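Local coordinates for diketoreductase (Acinetobacter baylyi, PDB 4E12), which reduces dicarbonyl compounds with NADH and probably also interconverts (3S)-3-hydroxyacyl-CoA and 3-oxoacyl-CoA, at residues K44-E55 with A66-Y75. Residues are numbered along the deposited sequence; the frame is centred on the assembly and turned at random.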
loop_
_atom_site.group_PDB
_atom_site.type_symbol
_atom_site.label_atom_id
_atom_site.label_comp_id
_atom_site.label_asym_id
_atom_site.label_seq_id
_atom_site.Cartn_x
_atom_site.Cartn_y
_atom_site.Cartn_z
ATOM N N LYS A 44 -2.512 -25.232 -26.714
ATOM C CA LYS A 44 -2.169 -26.552 -26.210
ATOM C C LYS A 44 -0.800 -26.482 -25.538
ATOM O O LYS A 44 -0.616 -27.009 -24.441
ATOM C CB LYS A 44 -2.187 -27.604 -27.325
ATOM C CG LYS A 44 -1.904 -29.014 -26.824
ATOM C CD LYS A 44 -1.977 -30.025 -27.945
ATOM C CE LYS A 44 -1.576 -31.405 -27.462
ATOM N NZ LYS A 44 -1.606 -32.405 -28.569
ATOM N N LYS A 45 0.148 -25.797 -26.164
ATOM C CA LYS A 45 1.447 -25.578 -25.539
ATOM C C LYS A 45 1.325 -24.829 -24.208
ATOM O O LYS A 45 1.967 -25.211 -23.226
ATOM C CB LYS A 45 2.424 -24.873 -26.492
ATOM C CG LYS A 45 2.748 -25.700 -27.735
ATOM C CD LYS A 45 3.615 -24.926 -28.722
ATOM C CE LYS A 45 3.852 -25.726 -29.997
ATOM N NZ LYS A 45 4.687 -24.979 -30.986
ATOM N N ARG A 46 0.506 -23.779 -24.140
ATOM C CA ARG A 46 0.381 -23.087 -22.859
ATOM C C ARG A 46 -0.209 -24.033 -21.827
ATOM O O ARG A 46 0.210 -24.035 -20.669
ATOM C CB ARG A 46 -0.469 -21.820 -22.940
ATOM C CG ARG A 46 0.138 -20.709 -23.784
ATOM C CD ARG A 46 -0.642 -19.413 -23.649
ATOM N NE ARG A 46 0.009 -18.328 -24.375
ATOM C CZ ARG A 46 -0.214 -18.040 -25.654
ATOM N NH1 ARG A 46 -1.076 -18.758 -26.363
ATOM N NH2 ARG A 46 0.428 -17.034 -26.232
ATOM N N PHE A 47 -1.185 -24.831 -22.247
ATOM C CA PHE A 47 -1.824 -25.766 -21.322
ATOM C C PHE A 47 -0.846 -26.821 -20.821
ATOM O O PHE A 47 -0.874 -27.194 -19.646
ATOM C CB PHE A 47 -3.036 -26.452 -21.950
ATOM C CG PHE A 47 -4.208 -25.552 -22.186
ATOM C CD1 PHE A 47 -4.566 -24.572 -21.263
ATOM C CD2 PHE A 47 -4.967 -25.690 -23.340
ATOM C CE1 PHE A 47 -5.659 -23.746 -21.491
ATOM C CE2 PHE A 47 -6.058 -24.874 -23.574
ATOM C CZ PHE A 47 -6.408 -23.897 -22.651
ATOM N N GLU A 48 0.015 -27.316 -21.702
ATOM C CA GLU A 48 1.009 -28.292 -21.281
ATOM C C GLU A 48 1.931 -27.714 -20.208
ATOM O O GLU A 48 2.183 -28.364 -19.188
ATOM C CB GLU A 48 1.785 -28.814 -22.488
ATOM C CG GLU A 48 0.890 -29.623 -23.394
ATOM C CD GLU A 48 1.506 -29.965 -24.729
ATOM O OE1 GLU A 48 2.458 -29.282 -25.159
ATOM O OE2 GLU A 48 1.011 -30.923 -25.357
ATOM N N GLY A 49 2.422 -26.496 -20.433
ATOM C CA GLY A 49 3.215 -25.817 -19.415
ATOM C C GLY A 49 2.483 -25.603 -18.095
ATOM O O GLY A 49 3.044 -25.813 -17.012
ATOM N N LEU A 50 1.223 -25.171 -18.176
ATOM C CA LEU A 50 0.413 -24.993 -16.978
ATOM C C LEU A 50 0.249 -26.305 -16.221
ATOM O O LEU A 50 0.289 -26.314 -14.991
ATOM C CB LEU A 50 -0.950 -24.352 -17.309
ATOM C CG LEU A 50 -0.912 -22.901 -17.822
ATOM C CD1 LEU A 50 -2.270 -22.461 -18.351
ATOM C CD2 LEU A 50 -0.438 -21.968 -16.714
ATOM N N ALA A 51 0.070 -27.415 -16.943
ATOM C CA ALA A 51 -0.066 -28.716 -16.297
ATOM C C ALA A 51 1.175 -28.999 -15.465
ATOM O O ALA A 51 1.084 -29.479 -14.332
ATOM C CB ALA A 51 -0.261 -29.815 -17.336
ATOM N N ALA A 52 2.330 -28.689 -16.042
ATOM C CA ALA A 52 3.620 -28.875 -15.387
ATOM C C ALA A 52 3.746 -28.017 -14.122
ATOM O O ALA A 52 4.169 -28.505 -13.067
ATOM C CB ALA A 52 4.745 -28.552 -16.364
ATOM N N VAL A 53 3.393 -26.741 -14.233
ATOM C CA VAL A 53 3.405 -25.837 -13.084
ATOM C C VAL A 53 2.481 -26.368 -11.993
ATOM O O VAL A 53 2.847 -26.429 -10.816
ATOM C CB VAL A 53 2.905 -24.423 -13.474
ATOM C CG1 VAL A 53 2.931 -23.498 -12.263
ATOM C CG2 VAL A 53 3.735 -23.864 -14.617
ATOM N N TYR A 54 1.264 -26.732 -12.375
ATOM C CA TYR A 54 0.313 -27.240 -11.396
ATOM C C TYR A 54 0.843 -28.442 -10.651
ATOM O O TYR A 54 0.820 -28.474 -9.419
ATOM C CB TYR A 54 -1.040 -27.557 -12.025
ATOM C CG TYR A 54 -1.930 -26.346 -12.131
ATOM C CD1 TYR A 54 -3.241 -26.376 -11.651
ATOM C CD2 TYR A 54 -1.462 -25.164 -12.708
ATOM C CE1 TYR A 54 -4.063 -25.259 -11.743
ATOM C CE2 TYR A 54 -2.269 -24.045 -12.810
ATOM C CZ TYR A 54 -3.572 -24.098 -12.325
ATOM O OH TYR A 54 -4.366 -22.990 -12.428
ATOM N N GLU A 55 1.320 -29.431 -11.390
ATOM C CA GLU A 55 1.809 -30.635 -10.743
ATOM C C GLU A 55 2.895 -30.341 -9.705
ATOM O O GLU A 55 3.035 -31.085 -8.733
ATOM C CB GLU A 55 2.170 -31.730 -11.767
ATOM C CG GLU A 55 3.178 -31.370 -12.832
ATOM C CD GLU A 55 3.089 -32.294 -14.057
ATOM O OE1 GLU A 55 2.227 -33.200 -14.077
ATOM O OE2 GLU A 55 3.878 -32.113 -15.006
ATOM N N ALA A 66 -3.236 -33.083 -13.020
ATOM C CA ALA A 66 -3.030 -31.973 -13.946
ATOM C C ALA A 66 -3.192 -32.433 -15.405
ATOM O O ALA A 66 -3.861 -31.761 -16.196
ATOM C CB ALA A 66 -1.663 -31.343 -13.730
ATOM N N GLN A 67 -2.576 -33.559 -15.767
ATOM C CA GLN A 67 -2.731 -34.112 -17.123
ATOM C C GLN A 67 -4.149 -34.565 -17.445
ATOM O O GLN A 67 -4.601 -34.421 -18.583
ATOM C CB GLN A 67 -1.734 -35.243 -17.406
ATOM C CG GLN A 67 -0.387 -34.776 -17.970
ATOM C CD GLN A 67 0.381 -33.875 -17.037
ATOM O OE1 GLN A 67 0.028 -33.716 -15.865
ATOM N NE2 GLN A 67 1.438 -33.261 -17.555
ATOM N N LYS A 68 -4.866 -35.120 -16.478
ATOM C CA LYS A 68 -6.250 -35.478 -16.754
ATOM C C LYS A 68 -7.009 -34.201 -17.131
ATOM O O LYS A 68 -7.787 -34.179 -18.091
ATOM C CB LYS A 68 -6.888 -36.162 -15.538
ATOM C CG LYS A 68 -8.292 -36.718 -15.779
ATOM C CD LYS A 68 -8.797 -37.488 -14.558
ATOM C CE LYS A 68 -10.177 -38.093 -14.790
ATOM N NZ LYS A 68 -11.217 -37.057 -15.046
ATOM N N ALA A 69 -6.773 -33.123 -16.392
ATOM C CA ALA A 69 -7.457 -31.875 -16.715
ATOM C C ALA A 69 -7.043 -31.433 -18.120
ATOM O O ALA A 69 -7.881 -31.041 -18.937
ATOM C CB ALA A 69 -7.125 -30.803 -15.692
ATOM N N LEU A 70 -5.746 -31.503 -18.395
ATOM C CA LEU A 70 -5.201 -31.115 -19.696
ATOM C C LEU A 70 -5.879 -31.880 -20.838
ATOM O O LEU A 70 -6.327 -31.300 -21.838
ATOM C CB LEU A 70 -3.704 -31.405 -19.704
ATOM C CG LEU A 70 -2.943 -31.347 -21.023
ATOM C CD1 LEU A 70 -3.009 -29.938 -21.596
ATOM C CD2 LEU A 70 -1.499 -31.776 -20.786
ATOM N N GLY A 71 -5.941 -33.194 -20.682
ATOM C CA GLY A 71 -6.480 -34.026 -21.741
ATOM C C GLY A 71 -7.964 -33.864 -21.962
ATOM O O GLY A 71 -8.471 -34.224 -23.027
ATOM N N GLY A 72 -8.665 -33.324 -20.966
ATOM C CA GLY A 72 -10.101 -33.146 -21.084
ATOM C C GLY A 72 -10.554 -31.851 -21.754
ATOM O O GLY A 72 -11.741 -31.698 -22.042
ATOM N N ILE A 73 -9.630 -30.922 -21.995
ATOM C CA ILE A 73 -9.943 -29.624 -22.615
ATOM C C ILE A 73 -10.278 -29.765 -24.107
ATOM O O ILE A 73 -9.539 -30.393 -24.868
ATOM C CB ILE A 73 -8.761 -28.630 -22.456
ATOM C CG1 ILE A 73 -8.607 -28.239 -20.983
ATOM C CG2 ILE A 73 -8.952 -27.425 -23.360
ATOM C CD1 ILE A 73 -7.366 -27.474 -20.668
ATOM N N ARG A 74 -11.394 -29.178 -24.519
ATOM C CA ARG A 74 -11.795 -29.204 -25.927
ATOM C C ARG A 74 -11.325 -27.911 -26.609
ATOM O O ARG A 74 -11.437 -26.832 -26.026
ATOM C CB ARG A 74 -13.316 -29.365 -26.019
ATOM C CG ARG A 74 -13.855 -29.566 -27.433
ATOM C CD ARG A 74 -15.323 -30.000 -27.445
ATOM N NE ARG A 74 -16.246 -28.969 -26.972
ATOM C CZ ARG A 74 -16.886 -28.114 -27.769
ATOM N NH1 ARG A 74 -16.704 -28.157 -29.083
ATOM N NH2 ARG A 74 -17.713 -27.212 -27.255
ATOM N N TYR A 75 -10.790 -28.022 -27.822
ATOM C CA TYR A 75 -10.285 -26.866 -28.551
ATOM C C TYR A 75 -11.200 -26.597 -29.709
ATOM O O TYR A 75 -11.624 -27.530 -30.399
ATOM C CB TYR A 75 -8.896 -27.142 -29.126
ATOM C CG TYR A 75 -7.873 -27.503 -28.096
ATOM C CD1 TYR A 75 -6.962 -26.552 -27.642
ATOM C CD2 TYR A 75 -7.809 -28.791 -27.569
ATOM C CE1 TYR A 75 -6.005 -26.870 -26.695
ATOM C CE2 TYR A 75 -6.857 -29.120 -26.607
ATOM C CZ TYR A 75 -5.961 -28.151 -26.181
ATOM O OH TYR A 75 -5.010 -28.436 -25.241
#
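F47 meets L70, I73 and Y75 where two consecutive helices of the Rossmann-type NAD-binding domain fold back on each other, and the site illustrates how one aromatic residue can join a helical hairpin to the strand that follows it. Segment 44-55 of helix 37-57 and the short helical segment 66-72 run nearly antiparallel, their axes at 160° and 9.1 Å apart at the closest, before the chain turns into strand 74-76, an outer strand of the sheet within this chain.

The three partners of the F47 side chain each take a different part of it. I73 lays its CD1 methyl over the middle of one face, 3.9 Å from the ring centroid and almost on the normal, a clear CH-pi contact. L70 keeps off the ring: CG anti to the backbone N (chi1 168°) carries its isobutyl end toward segment 44-55, where CD1 presses against F47 CB at 3.5 Å while CD2 is near E48 CG and A51 CB. Y75 comes to the phenyl edge, CE1 lying in the plane of the F47 ring. The two rings are inclined at 57°, an oblique pairing, while the CB and CG of K44 pack against the phenol oxygen.

Toward the other end small residues let the helices close in: A51 and A66 bring their CA atoms to 5.0 Å, and the A66 methyl lies 3.4 Å from A51 O, a carbonyl already bonded to E55 N within its helix.

F47 also touches S17 and A20 of helix 14-25, which begins within the glycine-rich NAD-binding motif, so the hairpin packs against the dinucleotide-binding core; the F47 side chain is about 5 Å from that of T12, an NAD-binding residue. At the phenol end, F47 CD2 lies 3.3 Å from Y75 OH.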